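Local coordinates for protein arginase, mitochondrial (Medicago truncatula, PDB 6VSS) that hydrolyses L-arginine to urea and L-ornithine with two manganese ions per subunit, and also converts agmatine to putrescine, at residues Pro187-His191 / His200-Arg206; Pro70-His74 / Asp131-Ala135; Gly175-Leu181 / Val261-Ser267; Val219-Ser223 / Glu285-Leu289; Ala84-Arg89 / Val155-Asp159. All coordinates share one frame; numbering follows the deposited sequence.

Contact 1 of 5, residues Pro187-His191 / His200-Arg206. With MN (manganese (II) ion), chain J.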
# COMPACT_ATOMS: atom_id res chain seq x y z
N PRO B 187 -30.30 -1.22 0.60
CA PRO B 187 -31.46 -2.07 0.88
C PRO B 187 -31.48 -3.37 0.07
O PRO B 187 -32.21 -4.28 0.44
CB PRO B 187 -32.67 -1.16 0.57
CG PRO B 187 -32.13 0.27 0.68
CD PRO B 187 -30.67 0.17 0.25
N ASP B 188 -30.84 -3.40 -1.09
CA ASP B 188 -30.92 -4.53 -2.04
C ASP B 188 -32.37 -4.90 -2.35
O ASP B 188 -32.63 -6.09 -2.54
CB ASP B 188 -30.17 -5.74 -1.51
CG ASP B 188 -28.66 -5.57 -1.45
OD1 ASP B 188 -28.18 -4.55 -2.00
OD2 ASP B 188 -28.01 -6.50 -0.91
N LEU B 189 -33.23 -3.90 -2.60
CA LEU B 189 -34.68 -4.11 -2.87
C LEU B 189 -35.11 -3.61 -4.25
O LEU B 189 -36.31 -3.58 -4.48
CB LEU B 189 -35.45 -3.39 -1.76
CG LEU B 189 -35.62 -4.23 -0.50
CD1 LEU B 189 -36.02 -3.35 0.69
CD2 LEU B 189 -36.66 -5.33 -0.72
N TYR B 190 -34.19 -3.26 -5.16
CA TYR B 190 -34.53 -2.86 -6.54
C TYR B 190 -35.42 -3.90 -7.23
O TYR B 190 -35.10 -5.10 -7.18
CB TYR B 190 -33.29 -2.77 -7.41
CG TYR B 190 -32.49 -1.53 -7.21
CD1 TYR B 190 -32.74 -0.39 -7.97
CD2 TYR B 190 -31.48 -1.50 -6.27
CE1 TYR B 190 -31.95 0.74 -7.81
CE2 TYR B 190 -30.68 -0.38 -6.10
CZ TYR B 190 -30.94 0.74 -6.86
OH TYR B 190 -30.18 1.86 -6.64
N HIS B 191 -36.47 -3.47 -7.93
CA HIS B 191 -37.32 -4.40 -8.72
C HIS B 191 -36.52 -4.84 -9.95
O HIS B 191 -36.64 -6.00 -10.34
CB HIS B 191 -38.65 -3.78 -9.13
CG HIS B 191 -39.45 -4.66 -10.03
ND1 HIS B 191 -39.88 -5.93 -9.65
CD2 HIS B 191 -39.91 -4.46 -11.28
CE1 HIS B 191 -40.58 -6.46 -10.62
NE2 HIS B 191 -40.61 -5.59 -11.64
N HIS B 200 -27.09 -8.25 -7.41
CA HIS B 200 -26.76 -8.17 -5.97
C HIS B 200 -27.51 -7.03 -5.28
O HIS B 200 -27.43 -6.94 -4.04
CB HIS B 200 -25.25 -8.08 -5.77
CG HIS B 200 -24.62 -6.77 -6.04
ND1 HIS B 200 -23.41 -6.43 -5.48
CD2 HIS B 200 -24.98 -5.72 -6.81
CE1 HIS B 200 -23.04 -5.24 -5.89
NE2 HIS B 200 -23.96 -4.79 -6.72
N ALA B 201 -28.30 -6.26 -6.05
CA ALA B 201 -29.11 -5.11 -5.61
C ALA B 201 -30.63 -5.42 -5.60
O ALA B 201 -31.40 -4.47 -5.33
CB ALA B 201 -28.80 -3.94 -6.53
N SER B 202 -31.04 -6.65 -5.96
CA SER B 202 -32.45 -7.16 -5.91
C SER B 202 -32.66 -8.44 -5.10
O SER B 202 -33.77 -8.96 -5.09
CB SER B 202 -32.93 -7.38 -7.30
OG SER B 202 -32.80 -6.16 -7.98
N PRO B 203 -31.67 -9.00 -4.36
CA PRO B 203 -31.94 -10.25 -3.68
C PRO B 203 -33.21 -10.12 -2.85
O PRO B 203 -33.99 -11.02 -2.84
CB PRO B 203 -30.72 -10.53 -2.82
CG PRO B 203 -29.88 -9.25 -2.84
CD PRO B 203 -30.29 -8.53 -4.11
N PHE B 204 -33.38 -9.01 -2.15
CA PHE B 204 -34.48 -8.92 -1.16
C PHE B 204 -35.80 -8.60 -1.88
O PHE B 204 -36.82 -8.90 -1.31
CB PHE B 204 -34.12 -7.97 -0.02
CG PHE B 204 -33.03 -8.56 0.83
CD1 PHE B 204 -33.31 -9.59 1.72
CD2 PHE B 204 -31.71 -8.18 0.66
CE1 PHE B 204 -32.30 -10.16 2.48
CE2 PHE B 204 -30.69 -8.78 1.38
CZ PHE B 204 -30.99 -9.75 2.31
N ALA B 205 -35.79 -8.01 -3.07
CA ALA B 205 -37.02 -7.91 -3.89
C ALA B 205 -37.45 -9.34 -4.26
O ALA B 205 -38.61 -9.67 -4.05
CB ALA B 205 -36.79 -7.03 -5.09
N ARG B 206 -36.53 -10.19 -4.72
CA ARG B 206 -36.84 -11.60 -5.06
C ARG B 206 -37.45 -12.27 -3.83
O ARG B 206 -38.54 -12.89 -3.92
CB ARG B 206 -35.57 -12.31 -5.54
CG ARG B 206 -34.89 -11.64 -6.74
CD ARG B 206 -35.71 -11.66 -8.02
NE ARG B 206 -36.53 -10.47 -8.21
CZ ARG B 206 -36.13 -9.29 -8.69
NH1 ARG B 206 -34.87 -9.07 -9.05
NH2 ARG B 206 -37.00 -8.30 -8.78
MN MN J . -26.09 -6.05 0.01
O HOH W 1 -25.73 -4.29 -1.01

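Contact 2 of 5, residues Pro70-His74 / Asp131-Ala135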
# COMPACT_ATOMS: atom_id res chain seq x y z
N PRO B 70 -18.75 -18.86 -4.11
CA PRO B 70 -17.80 -17.93 -4.72
C PRO B 70 -18.29 -17.42 -6.09
O PRO B 70 -17.82 -17.83 -7.08
CB PRO B 70 -16.55 -18.79 -4.87
CG PRO B 70 -17.12 -20.20 -5.08
CD PRO B 70 -18.29 -20.27 -4.14
N LEU B 71 -19.27 -16.52 -6.04
CA LEU B 71 -20.00 -15.93 -7.18
C LEU B 71 -19.92 -14.41 -7.07
O LEU B 71 -20.32 -13.85 -6.02
CB LEU B 71 -21.42 -16.44 -7.08
CG LEU B 71 -22.36 -16.02 -8.18
CD1 LEU B 71 -23.53 -16.99 -8.22
CD2 LEU B 71 -22.83 -14.58 -7.99
N GLY B 72 -19.35 -13.77 -8.10
CA GLY B 72 -19.14 -12.32 -8.20
C GLY B 72 -19.83 -11.76 -9.40
O GLY B 72 -19.89 -10.51 -9.50
N HIS B 73 -20.40 -12.61 -10.26
CA HIS B 73 -20.79 -12.13 -11.61
C HIS B 73 -22.10 -11.31 -11.56
O HIS B 73 -22.56 -10.84 -12.62
CB HIS B 73 -20.79 -13.26 -12.64
CG HIS B 73 -21.92 -14.22 -12.50
ND1 HIS B 73 -21.88 -15.24 -11.59
CD2 HIS B 73 -23.07 -14.35 -13.20
CE1 HIS B 73 -23.00 -15.93 -11.69
NE2 HIS B 73 -23.75 -15.41 -12.70
N HIS B 74 -22.71 -11.18 -10.40
CA HIS B 74 -24.00 -10.45 -10.23
C HIS B 74 -23.70 -9.06 -9.70
O HIS B 74 -24.64 -8.30 -9.55
CB HIS B 74 -24.98 -11.28 -9.37
CG HIS B 74 -25.57 -12.42 -10.12
ND1 HIS B 74 -25.77 -12.38 -11.50
CD2 HIS B 74 -25.96 -13.65 -9.73
CE1 HIS B 74 -26.28 -13.51 -11.92
NE2 HIS B 74 -26.39 -14.33 -10.85
N ASP B 131 -28.14 -18.44 -15.26
CA ASP B 131 -28.22 -17.96 -13.86
C ASP B 131 -29.41 -18.54 -13.11
O ASP B 131 -29.30 -18.69 -11.91
CB ASP B 131 -28.22 -16.44 -13.82
CG ASP B 131 -26.92 -15.90 -14.33
OD1 ASP B 131 -25.86 -16.45 -13.95
OD2 ASP B 131 -26.99 -14.96 -15.15
N LYS B 132 -30.51 -18.87 -13.78
CA LYS B 132 -31.69 -19.49 -13.12
C LYS B 132 -31.27 -20.87 -12.60
O LYS B 132 -31.52 -21.17 -11.44
CB LYS B 132 -32.87 -19.51 -14.08
CG LYS B 132 -34.11 -20.24 -13.60
CD LYS B 132 -35.39 -19.86 -14.36
CE LYS B 132 -36.63 -19.84 -13.48
NZ LYS B 132 -37.52 -18.69 -13.79
N ARG B 133 -30.58 -21.66 -13.42
CA ARG B 133 -30.16 -23.03 -13.01
C ARG B 133 -29.02 -22.86 -12.01
O ARG B 133 -28.99 -23.57 -11.00
CB ARG B 133 -29.81 -23.83 -14.26
CG ARG B 133 -29.15 -25.16 -13.96
CD ARG B 133 -30.15 -26.28 -13.72
NE ARG B 133 -29.59 -27.63 -13.81
CZ ARG B 133 -29.21 -28.26 -14.94
NH1 ARG B 133 -29.28 -27.66 -16.12
NH2 ARG B 133 -28.74 -29.49 -14.87
N LEU B 134 -28.14 -21.90 -12.19
CA LEU B 134 -27.10 -21.64 -11.15
C LEU B 134 -27.74 -21.42 -9.76
O LEU B 134 -27.27 -21.98 -8.77
CB LEU B 134 -26.31 -20.42 -11.58
CG LEU B 134 -24.98 -20.30 -10.87
CD1 LEU B 134 -24.17 -21.55 -11.18
CD2 LEU B 134 -24.24 -19.06 -11.29
N ALA B 135 -28.75 -20.56 -9.68
CA ALA B 135 -29.49 -20.27 -8.43
C ALA B 135 -30.08 -21.57 -7.86
O ALA B 135 -29.96 -21.78 -6.64
CB ALA B 135 -30.56 -19.27 -8.73
O HOH W 2 -27.54 -17.05 -10.01

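Contact 3 of 5, residues Gly175-Leu181 / Val261-Ser267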
# COMPACT_ATOMS: atom_id res chain seq x y z
N GLY B 175 -40.52 -25.30 5.34
CA GLY B 175 -41.95 -25.23 5.00
C GLY B 175 -42.60 -23.92 5.41
O GLY B 175 -43.76 -23.96 5.77
N GLY B 176 -41.94 -22.77 5.37
CA GLY B 176 -42.66 -21.50 5.59
C GLY B 176 -41.75 -20.31 5.69
O GLY B 176 -40.62 -20.44 5.30
N ALA B 177 -42.28 -19.18 6.19
CA ALA B 177 -41.59 -17.88 6.14
C ALA B 177 -40.55 -17.82 7.26
O ALA B 177 -40.66 -18.58 8.24
CB ALA B 177 -42.59 -16.78 6.25
N VAL B 178 -39.54 -17.00 7.10
CA VAL B 178 -38.55 -16.74 8.17
C VAL B 178 -38.61 -15.24 8.39
O VAL B 178 -39.14 -14.54 7.49
CB VAL B 178 -37.14 -17.25 7.77
CG1 VAL B 178 -37.14 -18.73 7.54
CG2 VAL B 178 -36.58 -16.55 6.55
N ASP B 179 -38.12 -14.75 9.52
CA ASP B 179 -37.85 -13.30 9.69
C ASP B 179 -36.39 -13.11 9.34
O ASP B 179 -35.65 -14.02 9.64
CB ASP B 179 -38.17 -12.81 11.11
CG ASP B 179 -39.65 -12.75 11.49
OD1 ASP B 179 -40.52 -12.71 10.58
OD2 ASP B 179 -39.93 -12.70 12.72
N ILE B 180 -36.01 -11.96 8.79
CA ILE B 180 -34.61 -11.67 8.39
C ILE B 180 -34.10 -10.43 9.10
O ILE B 180 -34.78 -9.41 9.15
CB ILE B 180 -34.46 -11.56 6.88
CG1 ILE B 180 -34.94 -12.81 6.15
CG2 ILE B 180 -33.02 -11.16 6.52
CD1 ILE B 180 -34.85 -12.71 4.67
N LEU B 181 -32.90 -10.54 9.62
CA LEU B 181 -32.11 -9.42 10.12
C LEU B 181 -31.01 -9.26 9.10
O LEU B 181 -30.32 -10.27 8.85
CB LEU B 181 -31.51 -9.76 11.48
CG LEU B 181 -30.51 -8.73 11.97
CD1 LEU B 181 -31.14 -7.35 12.03
CD2 LEU B 181 -29.97 -9.17 13.33
N VAL B 261 -43.13 -17.84 13.04
CA VAL B 261 -42.78 -18.31 11.67
C VAL B 261 -41.70 -19.37 11.88
O VAL B 261 -41.52 -19.78 13.01
CB VAL B 261 -42.36 -17.18 10.72
CG1 VAL B 261 -43.52 -16.27 10.38
CG2 VAL B 261 -41.19 -16.36 11.27
N LYS B 262 -41.01 -19.80 10.84
CA LYS B 262 -40.18 -21.01 10.92
C LYS B 262 -38.83 -20.67 11.55
O LYS B 262 -38.07 -21.59 11.88
CB LYS B 262 -40.09 -21.62 9.52
CG LYS B 262 -41.43 -22.03 8.94
CD LYS B 262 -42.14 -23.01 9.86
CE LYS B 262 -43.50 -23.47 9.40
NZ LYS B 262 -44.29 -24.01 10.54
N GLY B 263 -38.50 -19.39 11.71
CA GLY B 263 -37.27 -18.99 12.40
C GLY B 263 -36.67 -17.74 11.78
O GLY B 263 -37.41 -17.01 11.04
N VAL B 264 -35.39 -17.53 12.09
CA VAL B 264 -34.66 -16.26 11.83
C VAL B 264 -33.46 -16.54 10.93
O VAL B 264 -32.62 -17.43 11.28
CB VAL B 264 -34.23 -15.56 13.14
CG1 VAL B 264 -33.54 -14.23 12.85
CG2 VAL B 264 -35.44 -15.32 14.07
N TYR B 265 -33.33 -15.78 9.85
CA TYR B 265 -32.14 -15.79 8.95
C TYR B 265 -31.37 -14.47 9.10
O TYR B 265 -32.05 -13.39 9.10
CB TYR B 265 -32.60 -16.00 7.51
CG TYR B 265 -31.45 -16.12 6.56
CD1 TYR B 265 -30.88 -15.00 5.94
CD2 TYR B 265 -30.92 -17.36 6.29
CE1 TYR B 265 -29.83 -15.15 5.04
CE2 TYR B 265 -29.91 -17.52 5.36
CZ TYR B 265 -29.34 -16.41 4.77
OH TYR B 265 -28.31 -16.62 3.91
N VAL B 266 -30.05 -14.54 9.24
CA VAL B 266 -29.19 -13.33 9.48
C VAL B 266 -28.24 -13.12 8.31
O VAL B 266 -27.36 -13.93 8.11
CB VAL B 266 -28.42 -13.40 10.80
CG1 VAL B 266 -27.61 -12.12 10.99
CG2 VAL B 266 -29.35 -13.60 12.00
N SER B 267 -28.45 -12.07 7.53
CA SER B 267 -27.64 -11.76 6.33
C SER B 267 -26.73 -10.57 6.67
O SER B 267 -27.25 -9.46 6.97
CB SER B 267 -28.54 -11.47 5.20
OG SER B 267 -27.79 -11.07 4.06

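Contact 4 of 5, residues Val219-Ser223 / Glu285-Leu289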
# COMPACT_ATOMS: atom_id res chain seq x y z
N VAL B 219 -30.47 -2.91 8.79
CA VAL B 219 -29.66 -2.04 9.68
C VAL B 219 -28.39 -1.61 8.96
O VAL B 219 -27.73 -2.45 8.38
CB VAL B 219 -29.37 -2.78 10.99
CG1 VAL B 219 -28.51 -1.98 11.95
CG2 VAL B 219 -30.66 -3.21 11.66
N GLY B 220 -28.03 -0.33 9.08
CA GLY B 220 -26.84 0.31 8.47
C GLY B 220 -27.14 1.02 7.15
O GLY B 220 -26.20 1.50 6.52
N ILE B 221 -28.41 1.16 6.80
CA ILE B 221 -28.82 1.68 5.48
C ILE B 221 -28.48 3.17 5.37
O ILE B 221 -28.87 3.90 6.28
CB ILE B 221 -30.32 1.41 5.26
CG1 ILE B 221 -30.64 -0.07 5.38
CG2 ILE B 221 -30.75 1.99 3.92
CD1 ILE B 221 -30.11 -0.90 4.27
N ARG B 222 -27.75 3.55 4.33
CA ARG B 222 -27.33 4.94 4.09
C ARG B 222 -27.25 5.23 2.59
O ARG B 222 -26.73 6.25 2.27
CB ARG B 222 -26.01 5.22 4.80
CG ARG B 222 -24.94 4.19 4.55
CD ARG B 222 -23.89 4.31 5.57
NE ARG B 222 -22.71 3.54 5.20
CZ ARG B 222 -22.45 2.27 5.50
NH1 ARG B 222 -23.34 1.52 6.14
NH2 ARG B 222 -21.29 1.76 5.14
N SER B 223 -27.84 4.41 1.74
CA SER B 223 -27.71 4.48 0.26
C SER B 223 -28.99 3.91 -0.37
O SER B 223 -29.08 2.69 -0.53
CB SER B 223 -26.52 3.76 -0.25
OG SER B 223 -26.42 4.00 -1.64
N GLU B 285 -19.20 3.10 1.28
CA GLU B 285 -20.27 4.11 1.59
C GLU B 285 -19.92 4.74 2.93
O GLU B 285 -20.26 4.19 3.97
CB GLU B 285 -21.66 3.46 1.68
CG GLU B 285 -22.08 2.73 0.42
CD GLU B 285 -22.48 3.61 -0.75
OE1 GLU B 285 -22.66 4.83 -0.52
OE2 GLU B 285 -22.60 3.06 -1.92
N PRO B 286 -19.25 5.90 2.98
CA PRO B 286 -18.85 6.46 4.28
C PRO B 286 -20.04 6.75 5.19
O PRO B 286 -21.17 6.95 4.72
CB PRO B 286 -18.08 7.74 3.93
CG PRO B 286 -17.56 7.44 2.51
CD PRO B 286 -18.69 6.64 1.84
N GLY B 287 -19.79 6.64 6.48
CA GLY B 287 -20.81 6.86 7.52
C GLY B 287 -21.51 5.58 7.95
O GLY B 287 -22.71 5.69 8.28
N GLY B 288 -20.78 4.45 8.08
CA GLY B 288 -21.37 3.14 8.28
C GLY B 288 -21.34 2.74 9.74
O GLY B 288 -20.90 3.53 10.57
N LEU B 289 -21.69 1.50 10.01
CA LEU B 289 -21.65 0.91 11.38
C LEU B 289 -20.21 0.73 11.89
O LEU B 289 -19.29 0.52 11.07
CB LEU B 289 -22.37 -0.42 11.35
CG LEU B 289 -23.84 -0.33 10.96
CD1 LEU B 289 -24.40 -1.70 10.67
CD2 LEU B 289 -24.62 0.34 12.04
O HOH W 3 -23.61 6.41 1.23

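Contact 5 of 5, residues Ala84-Arg89 / Val155-Asp159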
# COMPACT_ATOMS: atom_id res chain seq x y z
N ALA B 84 -13.72 -14.45 -2.04
CA ALA B 84 -13.84 -14.28 -0.58
C ALA B 84 -13.82 -15.59 0.23
O ALA B 84 -13.15 -15.65 1.27
CB ALA B 84 -15.03 -13.42 -0.29
N PRO B 85 -14.60 -16.65 -0.06
CA PRO B 85 -14.78 -17.68 0.95
C PRO B 85 -13.47 -18.30 1.50
O PRO B 85 -13.35 -18.37 2.71
CB PRO B 85 -15.75 -18.66 0.29
CG PRO B 85 -16.54 -17.80 -0.68
CD PRO B 85 -15.50 -16.84 -1.21
N PRO B 86 -12.48 -18.75 0.68
CA PRO B 86 -11.25 -19.37 1.18
C PRO B 86 -10.41 -18.40 2.02
O PRO B 86 -9.78 -18.84 2.96
CB PRO B 86 -10.43 -19.71 -0.09
CG PRO B 86 -11.50 -19.85 -1.15
CD PRO B 86 -12.53 -18.79 -0.78
N ARG B 87 -10.49 -17.11 1.71
CA ARG B 87 -9.79 -16.04 2.49
C ARG B 87 -10.46 -15.93 3.86
O ARG B 87 -9.75 -15.85 4.83
CB ARG B 87 -9.75 -14.72 1.71
CG ARG B 87 -8.78 -14.74 0.55
CD ARG B 87 -7.34 -14.76 1.02
NE ARG B 87 -6.89 -13.41 1.37
CZ ARG B 87 -6.54 -12.49 0.45
NH1 ARG B 87 -6.13 -11.28 0.81
NH2 ARG B 87 -6.61 -12.80 -0.84
N ILE B 88 -11.78 -16.01 3.90
CA ILE B 88 -12.51 -15.96 5.21
C ILE B 88 -12.17 -17.21 6.04
O ILE B 88 -11.74 -17.03 7.20
CB ILE B 88 -14.01 -15.77 5.02
CG1 ILE B 88 -14.34 -14.46 4.31
CG2 ILE B 88 -14.74 -15.85 6.36
CD1 ILE B 88 -15.77 -14.49 3.76
N ARG B 89 -12.23 -18.41 5.49
CA ARG B 89 -11.85 -19.60 6.31
C ARG B 89 -10.42 -19.46 6.84
O ARG B 89 -10.15 -19.86 7.96
CB ARG B 89 -12.02 -20.90 5.55
CG ARG B 89 -13.48 -21.13 5.18
CD ARG B 89 -13.72 -22.45 4.54
NE ARG B 89 -13.10 -22.40 3.25
CZ ARG B 89 -13.75 -22.13 2.11
NH1 ARG B 89 -15.05 -21.95 2.11
NH2 ARG B 89 -13.12 -22.15 0.97
N VAL B 155 -23.63 -19.42 5.11
CA VAL B 155 -23.13 -19.24 3.73
C VAL B 155 -22.05 -18.15 3.70
O VAL B 155 -22.26 -17.03 4.26
CB VAL B 155 -24.30 -19.00 2.78
CG1 VAL B 155 -23.84 -18.63 1.39
CG2 VAL B 155 -25.22 -20.24 2.76
N LEU B 156 -20.94 -18.42 3.01
CA LEU B 156 -19.93 -17.36 2.73
C LEU B 156 -20.02 -16.95 1.27
O LEU B 156 -19.91 -17.87 0.38
CB LEU B 156 -18.54 -17.89 3.00
CG LEU B 156 -18.33 -18.50 4.36
CD1 LEU B 156 -16.93 -19.03 4.41
CD2 LEU B 156 -18.59 -17.48 5.46
N GLY B 157 -20.34 -15.67 1.03
CA GLY B 157 -20.34 -15.08 -0.32
C GLY B 157 -18.93 -14.61 -0.63
O GLY B 157 -18.05 -14.60 0.24
N GLY B 158 -18.75 -14.16 -1.87
CA GLY B 158 -19.84 -14.05 -2.80
C GLY B 158 -20.53 -12.71 -2.67
O GLY B 158 -20.56 -12.14 -1.58
N ASP B 159 -21.11 -12.23 -3.76
CA ASP B 159 -21.93 -10.99 -3.76
C ASP B 159 -23.32 -11.28 -3.23
O ASP B 159 -23.70 -12.47 -2.98
CB ASP B 159 -21.87 -10.35 -5.13
CG ASP B 159 -22.77 -11.02 -6.14
OD1 ASP B 159 -23.80 -11.52 -5.70
OD2 ASP B 159 -22.42 -10.97 -7.38

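Contact 1 of 5, residues Pro187-His191 / His200-Arg206
Asp188 and Ala201 bring the segments closest, with CA atoms 4.0 Å apart, and here the packing is tight. The O of Asp188 takes the N-H of Phe204 at 3.0 Å. The O of Ala201 takes the N-H of Tyr190 at 3.0 Å, and it also lies at the edge of the Tyr190 ring. CB of Asp188 meets the edge of the Phe204 ring at CD2, 3.6 Å away. Pro203 CG packs on the same CB. CG of Asp188 stands anti to the carbonyl carbon (chi1 -69°), which turns OD2 to the manganese and OD1 to a metal-bound water. OD2 binds the manganese at 2.2 Å, and OD1 accepts a hydrogen bond from the water. His160, Asp184 and Asp269 complete this metal site.

The other end has fewer packing contacts and opens to solvent at His191. Ser202 OG donates to Tyr190 O at 2.7 Å from above the carbonyl plane. Arg206 NH2 donates to His191 O at 2.8 Å, with the oxygen in the guanidinium plane. The ring of His191 and the guanidinium are turned 74° apart. Arg206 also bonds Tyr197 O and pairs with Glu209. With an alanine here, His191 O would probably lose this donor and Glu209 this charged partner, leaving the loop end freer to move.

Asp188, Leu189 and Tyr190 bind L-ornithine. Backbone, hydroxyl and guanidinium bonds hold a loop that serves both product and metal. The carboxylate binds the metal with one oxygen and accepts a bond from the metal-bound water with the other, which probably helps to orient it.

Contact 2 of 5, residues Pro70-His74 / Asp131-Ala135
A His-carboxylate hydrogen bond between His73 and Asp131 joins the loop after strand 63-69 to the first turn of helix 131-146. NE2 of His73 donates to OD1 of Asp131 at 2.7 Å, with an N-H...O angle of 163°. OD1 lies close to the ring plane of His73, but the donor reaches it from above the carboxylate plane. The two planes are 30° apart. His73 CG sits between its backbone N and carbonyl carbon (chi1 73°), and from there the ring reaches the helix with NE2 and CE1 leading.

Leu134 closes in beside this bond. Its CD2 meets the ring edge of His73 at CE1, 3.4 Å away. The same methyl touches CD1 of Leu71 tip to tip at 3.8 Å.

The loop leaves the C-terminal end of an inner strand, next to the edge strand 113-118, in the parallel sheet of the arginase fold. The manganese site lies at that end of the sheet. His74 touches Asn196, which probably binds substrate as in related enzymes.

His74 turns its ring edge to Asp131, with CE1 3.5 Å from CG of the carboxylate. CE1 of His73 also lies over the rim of the His74 ring. Arg125 makes only a long, weak ion pair with Asp131 OD1. Replacing Asp131 by an alanine would probably leave His73 NE2 without this acceptor and its ring less firmly set. A water links His74 NE2 to the backbone O of Asp131, 3.1 Å from each of these atoms.

Contact 3 of 5, residues Gly175-Leu181 / Val261-Ser267
Tyr265 sets its CG anti to the backbone N (chi1 -176°), and Ile180 sets CG1 anti to the carbonyl carbon (chi1 -57°). Ile180 and Tyr265 are bridge partners on the same face, and with these torsions their side chains lie side by side and point the same way. CG1 of Ile180 is 4.2 Å from CB of Tyr265, and CG2 of Ile180 sits at the edge of the tyrosine ring, near its plane. Val178 adds CG2 to the same CB at 4.1 Å.

The backbones pair as parallel strands. Asp179 N donates to Gly263 O at 2.8 Å, and Asp179 O receives Tyr265 N at 2.9 Å. Leu181 repeats this pattern: its N donates to Tyr265 O at 3.0 Å, and its O receives Ser267 N at 2.9 Å. Lys262 N to Ala177 O extends the pairing before the regular strands. There Lys262 CG lies 3.6 Å from CA of Gly176, and a CB on Gly176 would point toward it and clash. Gly175, with positive phi, ends the preceding helix in a Schellman motif.

Asp179, Leu181, Val264 and Val266 occupy the other face. CG2 of Val261 crosses over to the Asp179 carboxylate, 3.8 Å from OD1. That carboxylate is satisfied by Arg214 and by the backbone N of Gly258 and Arg215.

The strand segments run at 26° to each other within the parallel sheet of the arginase fold. Strand 213-221 borders 178-183 on its far side, and strand 305-311 borders 264-269. Helix 163-174 covers Tyr265, and helix 203-209 covers Ile180. Ser267 OG reaches the manganese ligand His160.

Contact 4 of 5, residues Val219-Ser223 / Glu285-Leu289
The guanidinium of Arg222 has CA of Gly288 over one face and the backbone O of Glu285 at its edge. The modelled spacing on the face side is too short to be trusted, but the edge bonds are clear. The end of strand 213-221 here meets the loop that leads into helix 291-300, at the end of the arginase-fold sheet that carries the two manganese ions.

Arg222 CG lies between the backbone N and the carbonyl carbon (chi1 49°). The chain then runs extended to NE, which carries the guanidinium to Glu285 O and grips it side-on with two nitrogens. NE donates at 2.8 Å from above the carbonyl plane. NH2 donates to the same oxygen at 2.9 Å in that plane. Both bonds lie flat in the guanidinium plane. NH1 turns back to its own segment and bonds Gly220 O at 2.9 Å. NH1 and NH2 also bond the backbone O of Ser272 and of Asp271. Carbonyl oxygens thus accept from all three nitrogens. They probably stabilise the buried charge and fix the group's rotation.

The Glu285 carboxylate points elsewhere, with OE2 bonded to the manganese ligand His186. Ser223, which binds L-ornithine, only approaches it, with OG 3.9 Å from OE2. A water links Glu285 OE1 to Arg222 O. Lys330 and Arg292 of a neighbouring subunit bond Pro286 O and Gly287 O. At the far end, Leu289 CD1 packs 3.9 Å from CA of Gly220, where a side chain would clash.

Contact 5 of 5, residues Ala84-Arg89 / Val155-Asp159
Leu156 meets helix 84-92 with its CB and both methyls. Its CB lies 4.0 Å from CB of Pro85. CG stands anti to the carbonyl carbon (chi1 -53°), and this directs the two methyls to the helix. CD1 is 4.0 Å from the backbone O of Pro85. It also touches CG of Arg89 at 4.1 Å, where the two side chains cross obliquely. CD2 goes to Ile88 and lies 4.3 Å from its CG2. Pro85, Ile88 and the aliphatic part of Arg89 thus form the seat for one leucine.

The strand backbone adds contacts of its own. CG of Pro85 sits 3.5 Å from Leu156 O. CB of Ala84 comes to 3.3 Å from Gly157 O. Ala84 and Pro85 thus lie against the backbone of Leu156 and Gly157. The segments pass at 119° between their directions, with axes 7.7 Å apart.

Arg89 bends at chi3 and lays its guanidinium over Pro85 O. Its charge is met by Asp118 and by Glu122 of a neighbouring subunit. Val332 of helix 323-339 touches both Ile88 and Leu156, so a second helix shares this core.

The peptide bond between Gly157 and Gly158 is cis, and Gly158 has a positive phi that suits glycine. Here the strand gives way to the loop that carries Asp159 and the manganese ligand His160. Helices packed on the parallel sheet give the alpha/beta/alpha layers of the arginase fold, and the Gly-Gly-Asp-His sequence at the strand end is a signature of the family.

How the contacts relate
From the N terminus, residues 70-74 and 84-89 come first. Contact 2 closes its loop at 131-135, and contact 5 closes at 155-159. Their segments alternate, so the two loops cross, and Leu71 O meets Asp159 N where they touch. Next, 175-181 opens contact 3. Contact 1 opens and closes inside that loop, with Phe204 packing on Ser267. Segment 219-223 opens contact 4 before contact 3 closes at 261-267, so these two cross as well. Contact 4 closes last, at 285-289. Contact 3 joins neighbouring strands, and contact 5 sets a helix on the sheet. Contacts 1 and 2 join loops to helix starts, and contact 4 joins a strand end to a loop.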